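Local coordinates for putative uncharacterized protein PH1500 (Pyrococcus horikoshii, PDB 4UZR) that is of unknown function, possibly binding ATP, and assembles from beta-clam and beta-propeller domains into hexamers and dodecamers, the propeller having twelve blades, at residues Lys84-Asp89 with Ile93-Glu98; Pro16-Val21 with Ile66-His71; Asn100-Phe105 with Val130-Glu135. All coordinates share one frame; numbering follows the deposited sequence.

Contact 1 (Lys84-Asp89 with Ile93-Glu98); sequences KDVILD and IVVITE
Ile93 lies alongside Leu88, the two side chains pointing the same way, and its CG1 is 3.7 Å from Leu88 CD1. On the other flank Ile93 CG2 meets Val86 CG1, so this residue touches two side chains of strand 83-89. Val94 pairs with Ile87 through two backbone bonds, Val94 N to Ile87 O (2.8 Å) and Ile87 N to Val94 O (2.7 Å). Their side chains emerge on the face opposite to that of Ile93, the two CB atoms 4.1 Å apart, and both meet Val125 of strand 122-126. Val95 returns to the first face. There, with CG1 anti to the backbone N (chi1 -179°), CG2 is left beside that N and sits 4.2 Å from Val86 CG2 in a non-hydrogen-bonded pair, while Ile133 and Leu138 of another subunit cover Val86 and Val95 respectively. Beta-branched residues suit such strands, since they favour extended backbones.

At Ile96 the pairing becomes irregular. Its N donates to Asp85 O, but its O accepts from both Lys84 N (2.9 Å) and Asp85 N (3.2 Å), which is a classic beta bulge. Asp85 OD1 takes the N-H of Val86 from above the carboxylate plane and also forms a salt bridge with Lys122 of that other subunit. Thr97 turns away, its OG1 accepting from Glu101 N, where the chain turns into strand 101-106. Glu98, poorly ordered, bends back over the aliphatic start of Lys84, whose ammonium leads elsewhere; NZ and OE1 remain 6.3 Å apart, so their attraction is probably weak. The whole is a bulged antiparallel beta hairpin, opening a four-stranded sheet with apolar residues on both faces, as expected of a propeller blade.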
loop_
_atom_site.group_PDB
_atom_site.type_symbol
_atom_site.label_atom_id
_atom_site.label_comp_id
_atom_site.label_asym_id
_atom_site.label_seq_id
_atom_site.Cartn_x
_atom_site.Cartn_y
_atom_site.Cartn_z
ATOM N N LYS A 84 -12.103 18.389 -25.784
ATOM C CA LYS A 84 -13.094 18.852 -24.818
ATOM C C LYS A 84 -12.685 18.544 -23.382
ATOM O O LYS A 84 -12.836 19.383 -22.494
ATOM C CB LYS A 84 -14.460 18.232 -25.125
ATOM C CG LYS A 84 -15.579 18.679 -24.196
ATOM C CD LYS A 84 -16.916 18.080 -24.615
ATOM C CE LYS A 84 -17.867 17.955 -23.434
ATOM N NZ LYS A 84 -18.887 16.893 -23.653
ATOM N N ASP A 85 -12.162 17.344 -23.158
ATOM C CA ASP A 85 -11.766 16.931 -21.817
ATOM C C ASP A 85 -10.791 15.763 -21.867
ATOM O O ASP A 85 -10.768 14.997 -22.830
ATOM C CB ASP A 85 -12.996 16.561 -20.984
ATOM C CG ASP A 85 -12.700 16.512 -19.498
ATOM O OD1 ASP A 85 -11.631 17.010 -19.087
ATOM O OD2 ASP A 85 -13.540 15.984 -18.739
ATOM N N VAL A 86 -9.984 15.635 -20.820
ATOM C CA VAL A 86 -8.984 14.580 -20.745
ATOM C C VAL A 86 -8.988 13.944 -19.362
ATOM O O VAL A 86 -9.008 14.640 -18.346
ATOM C CB VAL A 86 -7.570 15.119 -21.057
ATOM C CG1 VAL A 86 -6.513 14.060 -20.787
ATOM C CG2 VAL A 86 -7.487 15.581 -22.496
ATOM N N ILE A 87 -8.975 12.617 -19.331
ATOM C CA ILE A 87 -8.913 11.883 -18.078
ATOM C C ILE A 87 -7.595 11.125 -17.989
ATOM O O ILE A 87 -7.229 10.383 -18.903
ATOM C CB ILE A 87 -10.088 10.895 -17.950
ATOM C CG1 ILE A 87 -11.421 11.634 -18.082
ATOM C CG2 ILE A 87 -10.021 10.155 -16.623
ATOM C CD1 ILE A 87 -12.611 10.721 -18.284
ATOM N N LEU A 88 -6.881 11.320 -16.887
ATOM C CA LEU A 88 -5.574 10.705 -16.697
ATOM C C LEU A 88 -5.603 9.717 -15.536
ATOM O O LEU A 88 -5.825 10.099 -14.388
ATOM C CB LEU A 88 -4.511 11.782 -16.467
ATOM C CG LEU A 88 -3.078 11.308 -16.227
ATOM C CD1 LEU A 88 -2.614 10.408 -17.360
ATOM C CD2 LEU A 88 -2.144 12.497 -16.069
ATOM N N ASP A 89 -5.386 8.443 -15.845
ATOM C CA ASP A 89 -5.388 7.397 -14.832
ATOM C C ASP A 89 -4.040 6.677 -14.834
ATOM O O ASP A 89 -3.059 7.185 -15.378
ATOM C CB ASP A 89 -6.531 6.411 -15.102
ATOM C CG ASP A 89 -6.976 5.663 -13.854
ATOM O OD1 ASP A 89 -6.226 4.782 -13.385
ATOM O OD2 ASP A 89 -8.073 5.968 -13.339
ATOM N N ILE A 93 -4.323 7.421 -20.731
ATOM C CA ILE A 93 -4.729 8.780 -21.055
ATOM C C ILE A 93 -5.977 8.720 -21.931
ATOM O O ILE A 93 -5.946 8.166 -23.026
ATOM C CB ILE A 93 -3.600 9.552 -21.774
ATOM C CG1 ILE A 93 -2.327 9.542 -20.925
ATOM C CG2 ILE A 93 -4.024 10.983 -22.063
ATOM C CD1 ILE A 93 -1.097 10.036 -21.652
ATOM N N VAL A 94 -7.084 9.260 -21.428
ATOM C CA VAL A 94 -8.354 9.204 -22.146
ATOM C C VAL A 94 -8.766 10.595 -22.613
ATOM O O VAL A 94 -8.857 11.524 -21.812
ATOM C CB VAL A 94 -9.476 8.598 -21.273
ATOM C CG1 VAL A 94 -10.798 8.592 -22.027
ATOM C CG2 VAL A 94 -9.108 7.187 -20.839
ATOM N N VAL A 95 -9.010 10.729 -23.915
ATOM C CA VAL A 95 -9.338 12.013 -24.528
ATOM C C VAL A 95 -10.731 11.995 -25.144
ATOM O O VAL A 95 -11.104 11.041 -25.827
ATOM C CB VAL A 95 -8.318 12.378 -25.632
ATOM C CG1 VAL A 95 -8.650 13.727 -26.257
ATOM C CG2 VAL A 95 -6.909 12.368 -25.074
ATOM N N ILE A 96 -11.498 13.052 -24.891
ATOM C CA ILE A 96 -12.826 13.206 -25.471
ATOM C C ILE A 96 -12.867 14.499 -26.277
ATOM O O ILE A 96 -12.479 15.549 -25.772
ATOM C CB ILE A 96 -13.905 13.262 -24.377
ATOM C CG1 ILE A 96 -13.722 12.110 -23.385
ATOM C CG2 ILE A 96 -15.293 13.224 -24.992
ATOM C CD1 ILE A 96 -14.486 12.292 -22.089
ATOM N N THR A 97 -13.323 14.426 -27.528
ATOM C CA THR A 97 -13.314 15.599 -28.406
ATOM C C THR A 97 -14.667 16.302 -28.463
ATOM O O THR A 97 -15.639 15.860 -27.851
ATOM C CB THR A 97 -12.885 15.250 -29.842
ATOM O OG1 THR A 97 -13.981 14.638 -30.535
ATOM C CG2 THR A 97 -11.679 14.319 -29.839
ATOM N N GLU A 98 -14.714 17.394 -29.220
ATOM C CA GLU A 98 -15.911 18.211 -29.341
ATOM C C GLU A 98 -17.055 17.451 -30.010
ATOM O O GLU A 98 -18.217 17.607 -29.636
ATOM C CB GLU A 98 -15.604 19.471 -30.155
ATOM C CG GLU A 98 -14.636 20.456 -29.495
ATOM C CD GLU A 98 -14.928 20.717 -28.028
ATOM O OE1 GLU A 98 -16.111 20.867 -27.657
ATOM O OE2 GLU A 98 -13.957 20.769 -27.243
#

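Contact 2 (Pro16-Val21 with Ile66-His71); sequences PDFVDV and ITLVTH
Val19 and Ile66 make the closer half of this small contact, sliding past each other in opposite directions. With Val19 CG1 between the backbone N and the carbonyl carbon (chi1 47°), CG2 is the methyl turned to Ile66: it lies 4.0 Å from Ile66 CD1 and 4.1 Å from Ile66 CG2, resting against both branches of the isoleucine. Phe18 and Leu68 meet more loosely. Only the far end of the ring takes part, CZ approaching Leu68 CD1 obliquely at 4.3 Å. A long flat side chain suits this place, because it bridges from the start of the helix to the strand.

Outward, the character changes. The bonds from the backbone to the side chains of Asp20 and Thr67 point away from the contact, and both residues are partly exposed, although a neighbouring subunit also approaches there. The four apolar residues are all buried. Helix 18-26 thus lies with its first turn over strand 65-69. Beside it, Ile41 of strand 36-41 meets Phe18, while Leu6 and Pro8 of strand 3-8 flank Ile66 and Leu68, and a strand of the neighbouring subunit pairs antiparallel with Thr67 and Leu68, carrying the sheet across the interface.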
loop_
_atom_site.group_PDB
_atom_site.type_symbol
_atom_site.label_atom_id
_atom_site.label_comp_id
_atom_site.label_asym_id
_atom_site.label_seq_id
_atom_site.Cartn_x
_atom_site.Cartn_y
_atom_site.Cartn_z
ATOM N N PRO A 16 34.283 21.548 -23.841
ATOM C CA PRO A 16 33.313 22.644 -23.721
ATOM C C PRO A 16 32.935 23.290 -25.059
ATOM O O PRO A 16 31.908 23.963 -25.136
ATOM C CB PRO A 16 34.013 23.658 -22.803
ATOM C CG PRO A 16 35.372 23.093 -22.497
ATOM C CD PRO A 16 35.632 21.941 -23.405
ATOM N N ASP A 17 33.755 23.092 -26.087
ATOM C CA ASP A 17 33.508 23.697 -27.396
ATOM C C ASP A 17 32.912 22.738 -28.436
ATOM O O ASP A 17 32.945 23.025 -29.633
ATOM C CB ASP A 17 34.790 24.336 -27.938
ATOM C CG ASP A 17 35.931 23.347 -28.053
ATOM O OD1 ASP A 17 35.932 22.349 -27.301
ATOM O OD2 ASP A 17 36.832 23.569 -28.889
ATOM N N PHE A 18 32.383 21.604 -27.979
ATOM C CA PHE A 18 31.801 20.595 -28.874
ATOM C C PHE A 18 30.632 21.140 -29.702
ATOM O O PHE A 18 30.367 20.683 -30.824
ATOM C CB PHE A 18 31.349 19.365 -28.078
ATOM C CG PHE A 18 30.064 19.568 -27.313
ATOM C CD1 PHE A 18 30.056 20.255 -26.111
ATOM C CD2 PHE A 18 28.868 19.067 -27.798
ATOM C CE1 PHE A 18 28.878 20.439 -25.408
ATOM C CE2 PHE A 18 27.686 19.248 -27.104
ATOM C CZ PHE A 18 27.692 19.935 -25.906
ATOM N N VAL A 19 29.940 22.118 -29.128
ATOM C CA VAL A 19 28.781 22.738 -29.755
ATOM C C VAL A 19 29.120 23.308 -31.137
ATOM O O VAL A 19 28.310 23.243 -32.058
ATOM C CB VAL A 19 28.167 23.824 -28.830
ATOM C CG1 VAL A 19 29.254 24.738 -28.278
ATOM C CG2 VAL A 19 27.092 24.621 -29.551
ATOM N N ASP A 20 30.327 23.848 -31.277
ATOM C CA ASP A 20 30.812 24.351 -32.559
ATOM C C ASP A 20 30.857 23.250 -33.627
ATOM O O ASP A 20 30.380 23.434 -34.756
ATOM C CB ASP A 20 32.189 24.986 -32.384
ATOM C CG ASP A 20 32.189 26.079 -31.335
ATOM O OD1 ASP A 20 31.086 26.467 -30.893
ATOM O OD2 ASP A 20 33.283 26.562 -30.967
ATOM N N VAL A 21 31.448 22.115 -33.261
ATOM C CA VAL A 21 31.515 20.950 -34.139
ATOM C C VAL A 21 30.111 20.497 -34.540
ATOM O O VAL A 21 29.842 20.220 -35.721
ATOM C CB VAL A 21 32.258 19.784 -33.456
ATOM C CG1 VAL A 21 32.285 18.562 -34.360
ATOM C CG2 VAL A 21 33.672 20.206 -33.087
ATOM N N ILE A 66 21.589 26.858 -28.961
ATOM C CA ILE A 66 21.829 25.472 -28.570
ATOM C C ILE A 66 22.133 25.339 -27.079
ATOM O O ILE A 66 23.014 26.017 -26.549
ATOM C CB ILE A 66 22.980 24.846 -29.383
ATOM C CG1 ILE A 66 22.684 24.928 -30.882
ATOM C CG2 ILE A 66 23.205 23.402 -28.965
ATOM C CD1 ILE A 66 23.767 24.325 -31.748
ATOM N N THR A 67 21.400 24.451 -26.416
ATOM C CA THR A 67 21.505 24.263 -24.973
ATOM C C THR A 67 21.846 22.814 -24.637
ATOM O O THR A 67 21.261 21.888 -25.198
ATOM C CB THR A 67 20.191 24.658 -24.262
ATOM O OG1 THR A 67 19.939 26.055 -24.461
ATOM C CG2 THR A 67 20.273 24.382 -22.769
ATOM N N LEU A 68 22.801 22.618 -23.733
ATOM C CA LEU A 68 23.110 21.281 -23.242
ATOM C C LEU A 68 22.192 20.916 -22.077
ATOM O O LEU A 68 22.091 21.647 -21.093
ATOM C CB LEU A 68 24.577 21.180 -22.816
ATOM C CG LEU A 68 25.010 19.895 -22.101
ATOM C CD1 LEU A 68 24.785 18.664 -22.966
ATOM C CD2 LEU A 68 26.467 19.990 -21.678
ATOM N N VAL A 69 21.521 19.780 -22.215
ATOM C CA VAL A 69 20.579 19.279 -21.221
ATOM C C VAL A 69 21.139 18.020 -20.559
ATOM O O VAL A 69 21.752 17.189 -21.225
ATOM C CB VAL A 69 19.187 19.011 -21.853
ATOM C CG1 VAL A 69 18.330 18.131 -20.962
ATOM C CG2 VAL A 69 18.479 20.327 -22.149
ATOM N N THR A 70 20.954 17.890 -19.248
ATOM C CA THR A 70 21.450 16.719 -18.532
ATOM C C THR A 70 20.322 15.745 -18.197
ATOM O O THR A 70 20.413 14.558 -18.508
ATOM C CB THR A 70 22.202 17.105 -17.231
ATOM O OG1 THR A 70 21.395 17.997 -16.454
ATOM C CG2 THR A 70 23.522 17.787 -17.546
ATOM N N HIS A 71 19.253 16.256 -17.592
ATOM C CA HIS A 71 18.099 15.439 -17.211
ATOM C C HIS A 71 17.368 14.793 -18.397
ATOM O O HIS A 71 17.231 15.406 -19.453
ATOM C CB HIS A 71 17.137 16.267 -16.354
ATOM C CG HIS A 71 17.696 16.628 -15.010
ATOM N ND1 HIS A 71 17.838 15.706 -13.996
ATOM C CD2 HIS A 71 18.157 17.800 -14.524
ATOM C CE1 HIS A 71 18.358 16.298 -12.937
ATOM N NE2 HIS A 71 18.561 17.573 -13.229
#

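Contact 3 (Asn100-Phe105 with Val130-Glu135); sequences NEVLIF and VVIIDE
Ile104 reaches across to Val130 and sets its CD1 against the whole branched end of that valine: 3.7 Å from Val130 CG2, and 3.9 Å from both Val130 CG1 and Val130 CB. The isoleucine gets there by an extended course, with CG1 anti to its own carbonyl carbon (chi1 -58°) and CD1 continuing outward (chi2 171°). Two residues away the roles are exchanged. Here Ile132 stretches out from the second strand, and its CD1 is received by the fork of Val102, 3.9 Å from Val102 CG1 and 4.0 Å from Val102 CG2. In each pair the side chains meet tip to tip, one long and one short, which keeps the spacing almost constant: CA atoms lie 8.9 Å apart for Val102 and Ile132 and 8.8 Å apart for Ile104 and Val130.

This is the packing of one beta sheet over another, strand 101-106 in the four-stranded sheet and strand 129-133 in the three-stranded one, face to face as in adjacent blades of a propeller. Alternation along each strand places every second residue in the interface, and valine and isoleucine suit it by combining strand preference with compact apolar bulk. Ile141 of strand 137-142 touches Ile104, Val130 and Ile132, Leu92 closes in on Ile104 and Val130, and Phe117 and Leu120 pack on Ile132. On the other face of strand 129-133, Val131 meets Leu88 of a neighbouring subunit.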
loop_
_atom_site.group_PDB
_atom_site.type_symbol
_atom_site.label_atom_id
_atom_site.label_comp_id
_atom_site.label_asym_id
_atom_site.label_seq_id
_atom_site.Cartn_x
_atom_site.Cartn_y
_atom_site.Cartn_z
ATOM N N ASN A 100 -17.686 14.315 -29.863
ATOM C CA ASN A 100 -17.912 13.057 -29.157
ATOM C C ASN A 100 -17.067 11.887 -29.666
ATOM O O ASN A 100 -17.558 10.771 -29.833
ATOM C CB ASN A 100 -19.402 12.701 -29.169
ATOM C CG ASN A 100 -20.246 13.694 -28.389
ATOM O OD1 ASN A 100 -19.771 14.317 -27.441
ATOM N ND2 ASN A 100 -21.501 13.854 -28.796
ATOM N N GLU A 101 -15.796 12.163 -29.928
ATOM C CA GLU A 101 -14.828 11.132 -30.271
ATOM C C GLU A 101 -14.046 10.783 -29.010
ATOM O O GLU A 101 -13.636 11.672 -28.262
ATOM C CB GLU A 101 -13.872 11.658 -31.340
ATOM C CG GLU A 101 -13.557 10.702 -32.469
ATOM C CD GLU A 101 -12.858 11.400 -33.619
ATOM O OE1 GLU A 101 -13.308 12.503 -33.999
ATOM O OE2 GLU A 101 -11.860 10.853 -34.134
ATOM N N VAL A 102 -13.831 9.492 -28.776
ATOM C CA VAL A 102 -13.052 9.042 -27.630
ATOM C C VAL A 102 -11.788 8.318 -28.083
ATOM O O VAL A 102 -11.852 7.361 -28.859
ATOM C CB VAL A 102 -13.870 8.117 -26.714
ATOM C CG1 VAL A 102 -13.016 7.629 -25.554
ATOM C CG2 VAL A 102 -15.104 8.841 -26.200
ATOM N N LEU A 103 -10.644 8.791 -27.600
ATOM C CA LEU A 103 -9.356 8.193 -27.934
ATOM C C LEU A 103 -8.614 7.772 -26.672
ATOM O O LEU A 103 -8.536 8.526 -25.704
ATOM C CB LEU A 103 -8.506 9.175 -28.739
ATOM C CG LEU A 103 -9.073 9.580 -30.102
ATOM C CD1 LEU A 103 -9.702 10.964 -30.039
ATOM C CD2 LEU A 103 -7.985 9.533 -31.158
ATOM N N ILE A 104 -8.066 6.562 -26.690
ATOM C CA ILE A 104 -7.363 6.019 -25.537
ATOM C C ILE A 104 -5.899 5.727 -25.855
ATOM O O ILE A 104 -5.588 4.987 -26.800
ATOM C CB ILE A 104 -8.045 4.738 -25.019
ATOM C CG1 ILE A 104 -9.499 5.030 -24.640
ATOM C CG2 ILE A 104 -7.289 4.173 -23.825
ATOM C CD1 ILE A 104 -10.310 3.791 -24.329
ATOM N N PHE A 105 -5.020 6.330 -25.056
ATOM C CA PHE A 105 -3.576 6.193 -25.184
ATOM C C PHE A 105 -2.992 5.558 -23.925
ATOM O O PHE A 105 -3.610 5.590 -22.859
ATOM C CB PHE A 105 -2.926 7.569 -25.353
ATOM C CG PHE A 105 -3.409 8.338 -26.549
ATOM C CD1 PHE A 105 -2.784 8.202 -27.777
ATOM C CD2 PHE A 105 -4.476 9.218 -26.439
ATOM C CE1 PHE A 105 -3.220 8.918 -28.877
ATOM C CE2 PHE A 105 -4.918 9.938 -27.537
ATOM C CZ PHE A 105 -4.289 9.786 -28.757
ATOM N N VAL A 130 -12.415 1.288 -19.306
ATOM C CA VAL A 130 -13.000 2.546 -19.753
ATOM C C VAL A 130 -14.468 2.318 -20.094
ATOM O O VAL A 130 -14.791 1.544 -20.989
ATOM C CB VAL A 130 -12.268 3.114 -20.984
ATOM C CG1 VAL A 130 -12.933 4.398 -21.452
ATOM C CG2 VAL A 130 -10.804 3.360 -20.663
ATOM N N VAL A 131 -15.352 2.993 -19.371
ATOM C CA VAL A 131 -16.787 2.837 -19.563
ATOM C C VAL A 131 -17.372 4.055 -20.266
ATOM O O VAL A 131 -17.176 5.186 -19.832
ATOM C CB VAL A 131 -17.509 2.625 -18.220
ATOM C CG1 VAL A 131 -19.019 2.630 -18.414
ATOM C CG2 VAL A 131 -17.051 1.326 -17.575
ATOM N N ILE A 132 -18.083 3.822 -21.360
ATOM C CA ILE A 132 -18.664 4.913 -22.129
ATOM C C ILE A 132 -20.188 4.835 -22.134
ATOM O O ILE A 132 -20.770 3.829 -22.541
ATOM C CB ILE A 132 -18.119 4.933 -23.567
ATOM C CG1 ILE A 132 -16.604 5.148 -23.541
ATOM C CG2 ILE A 132 -18.802 6.017 -24.384
ATOM C CD1 ILE A 132 -15.958 5.142 -24.898
ATOM N N ILE A 133 -20.822 5.905 -21.664
ATOM C CA ILE A 133 -22.271 5.946 -21.508
ATOM C C ILE A 133 -22.886 6.999 -22.415
ATOM O O ILE A 133 -22.555 8.185 -22.321
ATOM C CB ILE A 133 -22.676 6.278 -20.057
ATOM C CG1 ILE A 133 -21.965 5.348 -19.075
ATOM C CG2 ILE A 133 -24.181 6.166 -19.887
ATOM C CD1 ILE A 133 -22.330 3.907 -19.258
ATOM N N ASP A 134 -23.770 6.549 -23.300
ATOM C CA ASP A 134 -24.563 7.443 -24.134
ATOM C C ASP A 134 -26.050 7.295 -23.817
ATOM O O ASP A 134 -26.420 6.848 -22.731
ATOM C CB ASP A 134 -24.294 7.182 -25.619
ATOM C CG ASP A 134 -24.465 5.725 -25.998
ATOM O OD1 ASP A 134 -25.614 5.236 -25.996
ATOM O OD2 ASP A 134 -23.444 5.066 -26.287
ATOM N N GLU A 135 -26.900 7.672 -24.768
ATOM C CA GLU A 135 -28.343 7.629 -24.563
ATOM C C GLU A 135 -28.941 6.283 -24.966
ATOM O O GLU A 135 -30.069 5.959 -24.593
ATOM C CB GLU A 135 -29.026 8.760 -25.335
#

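How the contacts relate
Along the chain the order is contact 2, contact 1, contact 3. Contact 2 belongs to the CDC48 domain 2 part, and its centre is 37 Å from that of contact 1 and 45 Å from that of contact 3, on the opposite side of the chain's centre. Contacts 1 and 3 are close, centres 9 Å apart, and share a sheet: strands 92-97 and 101-106 are neighbours, joined by probable backbone bonds such as Val95 N to Leu103 O. Contact 1 therefore builds within one sheet, whereas contact 3 holds that sheet against the next. Subunit interfaces at both ends fit a protein that assembles through each of its domains.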